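Local coordinates for protein beta-glucosidase (Chaetomella raphigera, PDB 6JXG) that probably hydrolyses terminal, non-reducing beta-D-glucosyl residues to release beta-D-glucose, as a secreted glycoside hydrolase family 3 enzyme of cellulose breakdown, at residues A[59-64]-A[72-77]; A[695-700]-A[704-709]. All coordinates share one frame; numbering follows the deposited sequence.

Contact 1 (A[59-64]-A[72-77]); sequences GPLGIR and FPTGIQ
Leu-61 and Phe-72 are joined by one backbone hydrogen bond, Phe-72 N to Leu-61 O at 2.9 Å, in which the donor lies almost straight beyond the carbonyl (C=O...N 176°) while the bond is bent at the hydrogen (N-H...O 135°). Leu-61 is the third residue of a type I turn from Gly-59 to Gly-62, and its carbonyl meets the returning chain. The same oxygen sits at the edge of the Phe-72 ring, in its plane, 3.3 Å from Phe-72 CD2. The ring reaches it because CG stands beside the backbone N, anti to the carbonyl carbon (chi1 -65°). The leucine side chain runs along the returning backbone: its CB packs 3.6 Å from Pro-73 O, and its CD2 meets Thr-74 CG2 at 3.9 Å, the two side chains lying side by side and pointing the same way. Thr-74 OG1 bonds Val-506 O and, as the N-cap of helix 75-79, accepts from Gln-77 N at 3.2 Å. Arg-90 of helix 84-100 binds Pro-73 O and touches both Leu-61 and Phe-72. One polar link thus closes the buried loop, its oxygen probably also weakly favoured by the ring edge, while Phe-72 O is buried without a partner.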
# COMPACT_ATOMS: atom_id res chain seq x y z
N GLY A 59 -11.04 -4.11 4.94
CA GLY A 59 -10.24 -3.05 4.36
C GLY A 59 -9.06 -3.69 3.66
O GLY A 59 -9.08 -4.88 3.39
N PRO A 60 -8.01 -2.90 3.36
CA PRO A 60 -6.89 -3.41 2.54
C PRO A 60 -6.03 -4.53 3.12
O PRO A 60 -5.44 -5.27 2.32
CB PRO A 60 -6.06 -2.10 2.22
CG PRO A 60 -7.07 -0.98 2.46
CD PRO A 60 -7.95 -1.45 3.56
N LEU A 61 -5.97 -4.69 4.45
CA LEU A 61 -5.03 -5.64 5.04
C LEU A 61 -5.74 -6.77 5.77
O LEU A 61 -5.10 -7.55 6.47
CB LEU A 61 -4.06 -4.92 5.98
CG LEU A 61 -4.60 -4.12 7.15
CD1 LEU A 61 -5.37 -4.93 8.20
CD2 LEU A 61 -3.51 -3.34 7.86
N GLY A 62 -7.05 -6.82 5.64
CA GLY A 62 -7.83 -7.84 6.30
C GLY A 62 -9.27 -7.41 6.43
O GLY A 62 -9.60 -6.20 6.29
N ILE A 63 -10.12 -8.37 6.79
CA ILE A 63 -11.57 -8.08 6.86
C ILE A 63 -11.80 -7.28 8.13
O ILE A 63 -11.40 -7.73 9.26
CB ILE A 63 -12.40 -9.36 6.98
CG1 ILE A 63 -11.98 -10.42 5.96
CG2 ILE A 63 -13.89 -9.00 6.88
CD1 ILE A 63 -11.93 -9.96 4.52
N ARG A 64 -12.36 -6.09 7.99
CA ARG A 64 -12.69 -5.26 9.14
C ARG A 64 -13.96 -5.79 9.89
O ARG A 64 -14.87 -6.34 9.27
CB ARG A 64 -12.90 -3.84 8.66
CG ARG A 64 -12.93 -2.79 9.77
CD ARG A 64 -13.21 -1.43 9.11
NE ARG A 64 -13.34 -0.45 10.17
CZ ARG A 64 -13.92 0.77 10.04
NH1 ARG A 64 -14.43 1.19 8.89
NH2 ARG A 64 -13.98 1.54 11.11
N PHE A 72 -3.47 -9.27 8.19
CA PHE A 72 -2.31 -9.34 7.37
C PHE A 72 -1.42 -8.13 7.63
O PHE A 72 -1.86 -7.13 8.18
CB PHE A 72 -2.67 -9.38 5.89
CG PHE A 72 -3.43 -10.63 5.44
CD1 PHE A 72 -2.78 -11.80 5.12
CD2 PHE A 72 -4.81 -10.63 5.43
CE1 PHE A 72 -3.52 -12.92 4.73
CE2 PHE A 72 -5.53 -11.73 5.02
CZ PHE A 72 -4.86 -12.89 4.70
N PRO A 73 -0.14 -8.20 7.24
CA PRO A 73 0.73 -7.02 7.24
C PRO A 73 0.15 -5.88 6.42
O PRO A 73 -0.65 -6.08 5.46
CB PRO A 73 2.01 -7.53 6.59
CG PRO A 73 2.03 -8.98 6.85
CD PRO A 73 0.59 -9.43 6.88
N THR A 74 0.54 -4.70 6.79
CA THR A 74 0.15 -3.44 6.09
C THR A 74 0.64 -3.44 4.67
O THR A 74 1.61 -4.13 4.31
CB THR A 74 0.71 -2.23 6.81
OG1 THR A 74 2.12 -2.31 6.83
CG2 THR A 74 0.19 -2.17 8.26
N GLY A 75 0.00 -2.62 3.86
CA GLY A 75 0.45 -2.38 2.50
C GLY A 75 1.93 -2.05 2.43
O GLY A 75 2.64 -2.56 1.59
N ILE A 76 2.39 -1.17 3.31
CA ILE A 76 3.73 -0.63 3.15
C ILE A 76 4.74 -1.69 3.53
O ILE A 76 5.84 -1.71 2.92
CB ILE A 76 3.93 0.72 3.92
CG1 ILE A 76 5.19 1.46 3.47
CG2 ILE A 76 3.96 0.49 5.43
CD1 ILE A 76 5.21 1.86 2.01
N GLN A 77 4.40 -2.52 4.53
CA GLN A 77 5.22 -3.72 4.89
C GLN A 77 5.29 -4.69 3.75
O GLN A 77 6.37 -5.26 3.47
CB GLN A 77 4.68 -4.45 6.13
CG GLN A 77 5.58 -5.66 6.59
CD GLN A 77 6.76 -5.08 7.31
OE1 GLN A 77 6.70 -3.90 7.59
NE2 GLN A 77 7.74 -5.89 7.72

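Contact 2 (A[695-700]-A[704-709]); sequences LYVGAS and IRLQGS
Val-697 O takes two hydrogen bonds from the opposing strand, from Leu-706 N in the carbonyl plane and from Arg-705 N tilted 20° out of it, each at 2.9 Å. Two residues thus face one, a classic beta bulge. Val-697 N returns a bond to Leu-706 O, and beyond the bulge Leu-695 and Gly-708 form a hydrogen-bonded pair. On one face Tyr-696 and Gln-707 lie side by side, Tyr-696 CE1 3.9 Å from Gln-707 CG with ring and amide planes 48° apart. Ile-704 comes up beside them, its CD1 bridging Tyr-696 CB (3.7 Å) and Ser-700 O (3.6 Å). With an alanine here, Tyr-696 CB would probably lose its apolar neighbour and the ring would be less restrained. On the other face Val-697 CG1 approaches Leu-706 CD1 at 4.3 Å. Arg-705, bent at chi2 (-75°), brings NH2 to 4.0 Å from Ala-699 CB, while its NE is paired with Asp-703 and NH1 is held by Phe-582 O. Strand 582-591 packs against Leu-695 and Leu-706, and backbone bonds from Tyr-696 and Gly-698 continue the sheet to strand 628-637. This is a bulged antiparallel beta hairpin at the edge of the fibronectin type III-like domain's four-stranded sheet.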
# COMPACT_ATOMS: atom_id res chain seq x y z
N LEU A 695 20.76 3.26 -17.99
CA LEU A 695 20.36 2.12 -17.16
C LEU A 695 21.30 2.02 -15.95
O LEU A 695 22.50 2.00 -16.15
CB LEU A 695 20.57 0.88 -17.97
CG LEU A 695 19.85 0.85 -19.32
CD1 LEU A 695 20.09 -0.43 -20.10
CD2 LEU A 695 18.38 1.07 -19.09
N TYR A 696 20.76 1.97 -14.73
CA TYR A 696 21.51 1.91 -13.50
C TYR A 696 21.02 0.72 -12.76
O TYR A 696 19.84 0.68 -12.44
CB TYR A 696 21.39 3.17 -12.66
CG TYR A 696 21.73 4.38 -13.41
CD1 TYR A 696 23.05 4.61 -13.85
CD2 TYR A 696 20.79 5.31 -13.72
CE1 TYR A 696 23.38 5.75 -14.54
CE2 TYR A 696 21.12 6.45 -14.45
CZ TYR A 696 22.41 6.66 -14.83
OH TYR A 696 22.72 7.76 -15.54
N VAL A 697 21.87 -0.31 -12.57
CA VAL A 697 21.44 -1.50 -11.84
C VAL A 697 22.22 -1.57 -10.55
O VAL A 697 23.46 -1.43 -10.54
CB VAL A 697 21.56 -2.79 -12.67
CG1 VAL A 697 21.30 -4.04 -11.80
CG2 VAL A 697 20.65 -2.71 -13.87
N GLY A 698 21.50 -1.77 -9.43
CA GLY A 698 22.18 -1.95 -8.17
C GLY A 698 21.32 -2.38 -6.99
O GLY A 698 20.23 -2.90 -7.18
N ALA A 699 21.87 -2.18 -5.79
CA ALA A 699 21.28 -2.62 -4.57
C ALA A 699 20.35 -1.59 -3.91
O ALA A 699 19.69 -1.92 -2.93
CB ALA A 699 22.42 -3.01 -3.64
N SER A 700 20.26 -0.38 -4.45
CA SER A 700 19.47 0.71 -3.91
C SER A 700 19.43 1.82 -4.96
O SER A 700 20.08 1.70 -5.99
CB SER A 700 20.00 1.25 -2.55
OG SER A 700 20.94 2.25 -2.76
N ILE A 704 24.59 1.93 -6.85
CA ILE A 704 24.56 1.56 -8.22
C ILE A 704 25.87 0.85 -8.55
O ILE A 704 26.98 1.40 -8.37
CB ILE A 704 24.36 2.77 -9.12
CG1 ILE A 704 23.00 3.46 -8.84
CG2 ILE A 704 24.43 2.32 -10.57
CD1 ILE A 704 21.78 2.56 -9.00
N ARG A 705 25.72 -0.36 -9.06
CA ARG A 705 26.84 -1.20 -9.29
C ARG A 705 27.15 -1.34 -10.78
O ARG A 705 28.26 -1.67 -11.10
CB ARG A 705 26.59 -2.59 -8.75
CG ARG A 705 26.19 -2.57 -7.28
CD ARG A 705 27.37 -2.30 -6.36
NE ARG A 705 26.89 -2.48 -4.99
CZ ARG A 705 26.85 -3.64 -4.34
NH1 ARG A 705 27.39 -4.75 -4.82
NH2 ARG A 705 26.35 -3.67 -3.13
N LEU A 706 26.16 -1.20 -11.64
CA LEU A 706 26.36 -1.42 -13.07
C LEU A 706 25.70 -0.30 -13.82
O LEU A 706 24.67 0.28 -13.41
CB LEU A 706 25.84 -2.78 -13.51
CG LEU A 706 26.26 -4.01 -12.72
CD1 LEU A 706 25.29 -5.14 -12.95
CD2 LEU A 706 27.70 -4.37 -13.10
N GLN A 707 26.27 0.01 -14.96
CA GLN A 707 25.69 1.05 -15.77
C GLN A 707 25.73 0.64 -17.23
O GLN A 707 26.67 -0.03 -17.69
CB GLN A 707 26.47 2.34 -15.53
CG GLN A 707 26.05 3.55 -16.34
CD GLN A 707 26.69 3.66 -17.73
OE1 GLN A 707 27.85 3.35 -17.96
NE2 GLN A 707 25.89 4.09 -18.67
N GLY A 708 24.71 1.02 -17.96
CA GLY A 708 24.67 0.73 -19.37
C GLY A 708 23.72 1.68 -20.03
O GLY A 708 23.26 2.60 -19.43
N SER A 709 23.43 1.43 -21.28
CA SER A 709 22.47 2.28 -21.99
C SER A 709 21.66 1.49 -22.98
O SER A 709 21.96 0.35 -23.27
CB SER A 709 23.17 3.47 -22.62
OG SER A 709 24.07 2.98 -23.56

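From the N terminus, contact 1 comes first: it closes the loop that leaves strand 55-57 of the N-terminal glycoside hydrolase domain, drawing its return onto the start of helix 75-79. Through Phe-72 this point also meets helix 323-332. The chain then completes the N-terminal domain and passes through the family 3 C-terminal domain before contact 2 closes the short turn between strands 692-698 and 704-711. The two are in series, neither nested nor crossed. Contact 1 lies near the middle of the molecule and contact 2 toward its periphery, their centres 33 Å apart. Each closes a local loop yet also touches the C-terminal domain, contact 1 through Thr-74 to Val-506 and contact 2 through Ser-700 to Glu-572.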